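Local coordinates for Abbfa_003403 (Acinetobacter baumannii, PDB 4ZXH), which is a four-domain nonribosomal peptide synthetase whose condensation, adenylation, carrier and thioesterase domains probably activate an amino acid, join it to an acyl partner and release the product, at residues A[980-988]-A[1054-1062]. Sequence-based numbering, arbitrary orientation.
Sequences IELCTTFEQ and IVIELRRGT
Glu981, Thr984 and Gln988, one turn apart along helix 980-988, face Ile1056, Leu1058 and Arg1059 of segment 1054-1062. The helix and strand 1055-1057 run the same way at 23°, their axes 9.4 Å apart, and the backbones come nearest at Thr984 and Leu1058, with 6.2 Å between their CA atoms. Ile1056 holds CG1 anti to the backbone N (chi1 176°), and a bend at chi2 (49°) then sets its CD1 against the carboxylate of Glu981, 3.3 Å from OE2. This is van der Waals contact of a methyl with a carboxylate, the two side chains lying alongside in opposite senses. One turn on, Thr984 lies roughly perpendicular to Leu1058. CG2 of Thr984 sits 3.7 Å from Glu1057 O, while its OG1, which also makes a weak hydrogen bond back to Ile980 O, lies 3.4 Å from Leu1058 CD2.

This is a joint between two domains. The helix is the first of the four-helix bundle of the peptidyl carrier protein, with its other side packed on helices 1008-1022 and 1037-1046; the strand is an outermost one of the thioesterase's alpha/beta-hydrolase sheet, antiparallel to 1093-1096. Where it bends, a classic beta bulge sets Leu1058 and Arg1059 together opposite Leu1093 of the neighbouring strand.

At that bend Gln988 NE2 lies 2.8 Å from Leu1058 O, a probable hydrogen bond; the amide is poorly ordered and NE2 too close to Arg1059 CA, so its geometry is doubtful. The Arg1059 side chain passes Gln988, and its NE bonds to Pro1089 O. Glu1057 forms a salt bridge to Arg1094 through OE1, and its OE2 lies 3.2 Å from NH2 of the poorly ordered Arg1060, well out of the guanidinium plane, an attraction of charges alone.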
ATOM      1  N   ILE A 980       4.645 -27.793  -8.279  1.00 24.51           N
ATOM      2  CA  ILE A 980       4.734 -28.359  -9.629  1.00 28.35           C
ATOM      3  C   ILE A 980       3.464 -28.072 -10.445  1.00 30.13           C
ATOM      4  O   ILE A 980       3.551 -27.623 -11.589  1.00 33.70           O
ATOM      5  CB  ILE A 980       5.008 -29.877  -9.595  1.00 19.84           C
ATOM      6  CG1 ILE A 980       6.426 -30.113  -9.068  1.00 20.93           C
ATOM      7  CG2 ILE A 980       4.867 -30.475 -10.974  1.00 20.65           C
ATOM      8  CD1 ILE A 980       6.810 -31.580  -8.923  1.00 21.49           C
ATOM      9  N   GLU A 981       2.291 -28.275  -9.844  1.00 24.70           N
ATOM     10  CA  GLU A 981       1.029 -28.013 -10.528  1.00 32.68           C
ATOM     11  C   GLU A 981       0.816 -26.520 -10.848  1.00 38.46           C
ATOM     12  O   GLU A 981       0.305 -26.175 -11.911  1.00 37.69           O
ATOM     13  CB  GLU A 981      -0.145 -28.531  -9.700  1.00 37.81           C
ATOM     14  CG  GLU A 981      -1.498 -28.269 -10.340  1.00 51.86           C
ATOM     15  CD  GLU A 981      -2.097 -29.487 -11.033  1.00 65.65           C
ATOM     16  OE1 GLU A 981      -1.955 -30.614 -10.501  1.00 68.81           O
ATOM     17  OE2 GLU A 981      -2.708 -29.309 -12.117  1.00 71.96           O
ATOM     18  N   LEU A 982       1.201 -25.631  -9.941  1.00 38.75           N
ATOM     19  CA  LEU A 982       1.056 -24.202 -10.213  1.00 29.44           C
ATOM     20  C   LEU A 982       2.035 -23.734 -11.291  1.00 30.66           C
ATOM     21  O   LEU A 982       1.679 -22.921 -12.136  1.00 36.50           O
ATOM     22  CB  LEU A 982       1.249 -23.380  -8.939  1.00 25.50           C
ATOM     23  CG  LEU A 982       0.206 -23.633  -7.845  1.00 30.12           C
ATOM     24  CD1 LEU A 982       0.599 -22.957  -6.512  1.00 22.75           C
ATOM     25  CD2 LEU A 982      -1.176 -23.183  -8.332  1.00 29.31           C
ATOM     26  N   CYS A 983       3.262 -24.246 -11.275  1.00 22.86           N
ATOM     27  CA  CYS A 983       4.230 -23.827 -12.279  1.00 24.35           C
ATOM     28  C   CYS A 983       3.765 -24.233 -13.654  1.00 27.68           C
ATOM     29  O   CYS A 983       3.677 -23.396 -14.549  1.00 38.35           O
ATOM     30  CB  CYS A 983       5.617 -24.408 -12.015  1.00 26.77           C
ATOM     31  SG  CYS A 983       6.551 -23.506 -10.796  1.00 46.12           S
ATOM     32  N   THR A 984       3.458 -25.514 -13.823  1.00 26.61           N
ATOM     33  CA  THR A 984       2.890 -25.976 -15.083  1.00 31.12           C
ATOM     34  C   THR A 984       1.664 -25.151 -15.505  1.00 27.83           C
ATOM     35  O   THR A 984       1.491 -24.839 -16.675  1.00 23.44           O
ATOM     36  CB  THR A 984       2.513 -27.436 -14.992  1.00 19.55           C
ATOM     37  OG1 THR A 984       3.713 -28.186 -14.835  1.00 50.74           O
ATOM     38  CG2 THR A 984       1.875 -27.878 -16.255  1.00 29.24           C
ATOM     39  N   THR A 985       0.835 -24.753 -14.550  1.00 26.31           N
ATOM     40  CA  THR A 985      -0.346 -23.988 -14.916  1.00 29.23           C
ATOM     41  C   THR A 985       0.034 -22.565 -15.334  1.00 29.31           C
ATOM     42  O   THR A 985      -0.426 -22.078 -16.372  1.00 28.32           O
ATOM     43  CB  THR A 985      -1.374 -23.958 -13.795  1.00 27.36           C
ATOM     44  OG1 THR A 985      -1.811 -25.296 -13.531  1.00 43.83           O
ATOM     45  CG2 THR A 985      -2.553 -23.227 -14.250  1.00 23.04           C
ATOM     46  N   PHE A 986       0.894 -21.909 -14.565  1.00 26.03           N
ATOM     47  CA  PHE A 986       1.425 -20.613 -14.998  1.00 19.66           C
ATOM     48  C   PHE A 986       2.044 -20.676 -16.388  1.00 25.79           C
ATOM     49  O   PHE A 986       1.757 -19.800 -17.217  1.00 25.39           O
ATOM     50  CB  PHE A 986       2.471 -20.085 -14.038  1.00 23.92           C
ATOM     51  CG  PHE A 986       1.906 -19.362 -12.857  1.00 21.03           C
ATOM     52  CD1 PHE A 986       0.736 -19.815 -12.242  1.00 16.39           C
ATOM     53  CD2 PHE A 986       2.571 -18.251 -12.331  1.00 15.18           C
ATOM     54  CE1 PHE A 986       0.220 -19.159 -11.120  1.00 21.78           C
ATOM     55  CE2 PHE A 986       2.069 -17.591 -11.220  1.00 15.48           C
ATOM     56  CZ  PHE A 986       0.896 -18.046 -10.600  1.00 19.17           C
ATOM     57  N   GLU A 987       2.879 -21.691 -16.644  1.00 17.02           N
ATOM     58  CA  GLU A 987       3.622 -21.808 -17.913  1.00 25.78           C
ATOM     59  C   GLU A 987       2.658 -21.886 -19.078  1.00 34.28           C
ATOM     60  O   GLU A 987       2.774 -21.176 -20.100  1.00 25.61           O
ATOM     61  CB  GLU A 987       4.512 -23.054 -17.936  1.00 24.22           C
ATOM     62  CG  GLU A 987       5.837 -22.891 -17.181  1.00 35.33           C
ATOM     63  CD  GLU A 987       6.634 -24.200 -17.071  1.00 54.41           C
ATOM     64  OE1 GLU A 987       6.231 -25.253 -17.641  1.00 61.84           O
ATOM     65  OE2 GLU A 987       7.688 -24.165 -16.400  1.00 55.18           O
ATOM     66  N   GLN A 988       1.662 -22.746 -18.875  1.00 35.81           N
ATOM     67  CA  GLN A 988       0.784 -23.188 -19.947  1.00 33.32           C
ATOM     68  C   GLN A 988      -0.175 -22.017 -20.343  1.00 43.02           C
ATOM     69  O   GLN A 988      -0.381 -21.703 -21.524  1.00 44.83           O
ATOM     70  CB  GLN A 988      -0.061 -24.369 -19.553  1.00 55.51           C
ATOM     71  CG  GLN A 988       0.528 -25.591 -19.817  1.00 78.75           C
ATOM     72  CD  GLN A 988      -0.299 -26.463 -20.703  1.00 96.98           C
ATOM     73  OE1 GLN A 988      -1.540 -26.345 -20.891  1.00100.56           O
ATOM     74  NE2 GLN A 988       0.343 -27.478 -21.106  1.00112.23           N
ATOM     75  N   ILE A1054      -3.845 -37.429  -9.433  1.00 41.18           N
ATOM     76  CA  ILE A1054      -2.501 -37.966  -9.627  1.00 33.16           C
ATOM     77  C   ILE A1054      -2.033 -37.803 -11.070  1.00 28.65           C
ATOM     78  O   ILE A1054      -0.899 -38.143 -11.405  1.00 41.51           O
ATOM     79  CB  ILE A1054      -2.413 -39.452  -9.223  1.00 32.94           C
ATOM     80  CG1 ILE A1054      -3.172 -40.349 -10.201  1.00 30.01           C
ATOM     81  CG2 ILE A1054      -2.903 -39.654  -7.792  1.00 29.25           C
ATOM     82  CD1 ILE A1054      -3.118 -41.806  -9.802  1.00 26.46           C
ATOM     83  N   VAL A1055      -2.905 -37.266 -11.916  1.00 30.29           N
ATOM     84  CA  VAL A1055      -2.537 -36.897 -13.284  1.00 35.05           C
ATOM     85  C   VAL A1055      -2.340 -35.390 -13.417  1.00 37.05           C
ATOM     86  O   VAL A1055      -3.217 -34.592 -13.058  1.00 33.66           O
ATOM     87  CB  VAL A1055      -3.601 -37.328 -14.316  1.00 40.29           C
ATOM     88  CG1 VAL A1055      -3.152 -36.924 -15.705  1.00 33.08           C
ATOM     89  CG2 VAL A1055      -3.866 -38.826 -14.253  1.00 29.10           C
ATOM     90  N   ILE A1056      -1.174 -35.014 -13.929  1.00 29.70           N
ATOM     91  CA  ILE A1056      -0.849 -33.619 -14.222  1.00 29.61           C
ATOM     92  C   ILE A1056      -0.685 -33.499 -15.730  1.00 33.20           C
ATOM     93  O   ILE A1056       0.065 -34.268 -16.339  1.00 39.14           O
ATOM     94  CB  ILE A1056       0.440 -33.157 -13.452  1.00 31.53           C
ATOM     95  CG1 ILE A1056       0.859 -31.743 -13.824  1.00 34.36           C
ATOM     96  CG2 ILE A1056       1.573 -34.077 -13.715  1.00 36.22           C
ATOM     97  CD1 ILE A1056      -0.267 -30.757 -13.764  1.00 50.09           C
ATOM     98  N   GLU A1057      -1.418 -32.584 -16.357  1.00 34.73           N
ATOM     99  CA  GLU A1057      -1.257 -32.423 -17.800  1.00 35.20           C
ATOM    100  C   GLU A1057      -0.205 -31.351 -18.087  1.00 36.17           C
ATOM    101  O   GLU A1057      -0.465 -30.170 -17.900  1.00 34.17           O
ATOM    102  CB  GLU A1057      -2.588 -32.087 -18.473  1.00 24.72           C
ATOM    103  CG  GLU A1057      -2.519 -32.031 -20.008  1.00 33.77           C
ATOM    104  CD  GLU A1057      -3.885 -32.198 -20.696  1.00 50.68           C
ATOM    105  OE1 GLU A1057      -4.632 -33.151 -20.373  1.00 55.80           O
ATOM    106  OE2 GLU A1057      -4.229 -31.342 -21.539  1.00 55.07           O
ATOM    107  N   LEU A1058       0.985 -31.782 -18.515  1.00 32.18           N
ATOM    108  CA  LEU A1058       2.103 -30.876 -18.791  1.00 33.52           C
ATOM    109  C   LEU A1058       1.929 -30.118 -20.111  1.00 36.78           C
ATOM    110  O   LEU A1058       2.473 -29.044 -20.291  1.00 29.80           O
ATOM    111  CB  LEU A1058       3.415 -31.653 -18.818  1.00 19.09           C
ATOM    112  CG  LEU A1058       3.783 -32.256 -17.462  1.00 20.98           C
ATOM    113  CD1 LEU A1058       5.025 -33.126 -17.527  1.00 20.38           C
ATOM    114  CD2 LEU A1058       3.991 -31.153 -16.476  1.00 26.76           C
ATOM    115  N   ARG A1059       1.185 -30.694 -21.047  1.00 46.31           N
ATOM    116  CA  ARG A1059       0.953 -30.031 -22.321  1.00 33.89           C
ATOM    117  C   ARG A1059      -0.328 -30.542 -22.984  1.00 32.36           C
ATOM    118  O   ARG A1059      -0.496 -31.736 -23.134  1.00 39.69           O
ATOM    119  CB  ARG A1059       2.160 -30.202 -23.243  1.00 32.76           C
ATOM    120  CG  ARG A1059       1.989 -29.595 -24.623  1.00 37.41           C
ATOM    121  CD  ARG A1059       1.698 -28.108 -24.549  1.00 52.61           C
ATOM    122  NE  ARG A1059       1.395 -27.553 -25.871  1.00 65.79           N
ATOM    123  CZ  ARG A1059       0.980 -26.308 -26.093  1.00 62.36           C
ATOM    124  NH1 ARG A1059       0.820 -25.460 -25.082  1.00 63.74           N
ATOM    125  NH2 ARG A1059       0.731 -25.910 -27.332  1.00 59.80           N
ATOM    126  N   ARG A1060      -1.236 -29.633 -23.350  1.00 36.26           N
ATOM    127  CA  ARG A1060      -2.360 -29.987 -24.220  1.00 35.19           C
ATOM    128  C   ARG A1060      -1.955 -29.725 -25.660  1.00 38.48           C
ATOM    129  O   ARG A1060      -1.730 -28.577 -26.059  1.00 35.34           O
ATOM    130  CB  ARG A1060      -3.625 -29.194 -23.876  1.00 46.85           C
ATOM    131  CG  ARG A1060      -4.830 -29.483 -24.784  1.00 62.04           C
ATOM    132  CD  ARG A1060      -6.106 -28.843 -24.218  1.00 81.01           C
ATOM    133  NE  ARG A1060      -6.364 -29.264 -22.837  1.00 95.57           N
ATOM    134  CZ  ARG A1060      -7.148 -30.285 -22.478  1.00103.92           C
ATOM    135  NH1 ARG A1060      -7.791 -31.003 -23.395  1.00106.61           N
ATOM    136  NH2 ARG A1060      -7.302 -30.582 -21.191  1.00102.97           N
ATOM    137  N   GLY A1061      -1.841 -30.797 -26.436  1.00 43.87           N
ATOM    138  CA  GLY A1061      -1.457 -30.689 -27.832  1.00 32.41           C
ATOM    139  C   GLY A1061      -2.658 -30.858 -28.732  1.00 39.55           C
ATOM    140  O   GLY A1061      -3.798 -30.830 -28.265  1.00 44.39           O
ATOM    141  N   THR A1062      -2.403 -31.039 -30.024  1.00 45.17           N
ATOM    142  CA  THR A1062      -3.467 -31.102 -31.028  1.00 48.07           C
ATOM    143  C   THR A1062      -3.490 -32.461 -31.696  1.00 47.54           C
ATOM    144  O   THR A1062      -4.348 -32.733 -32.526  1.00 52.38           O
ATOM    145  CB  THR A1062      -3.294 -30.025 -32.126  1.00 49.29           C
ATOM    146  OG1 THR A1062      -1.969 -30.114 -32.672  1.00 58.12           O
ATOM    147  CG2 THR A1062      -3.510 -28.620 -31.569  1.00 43.00           C
TER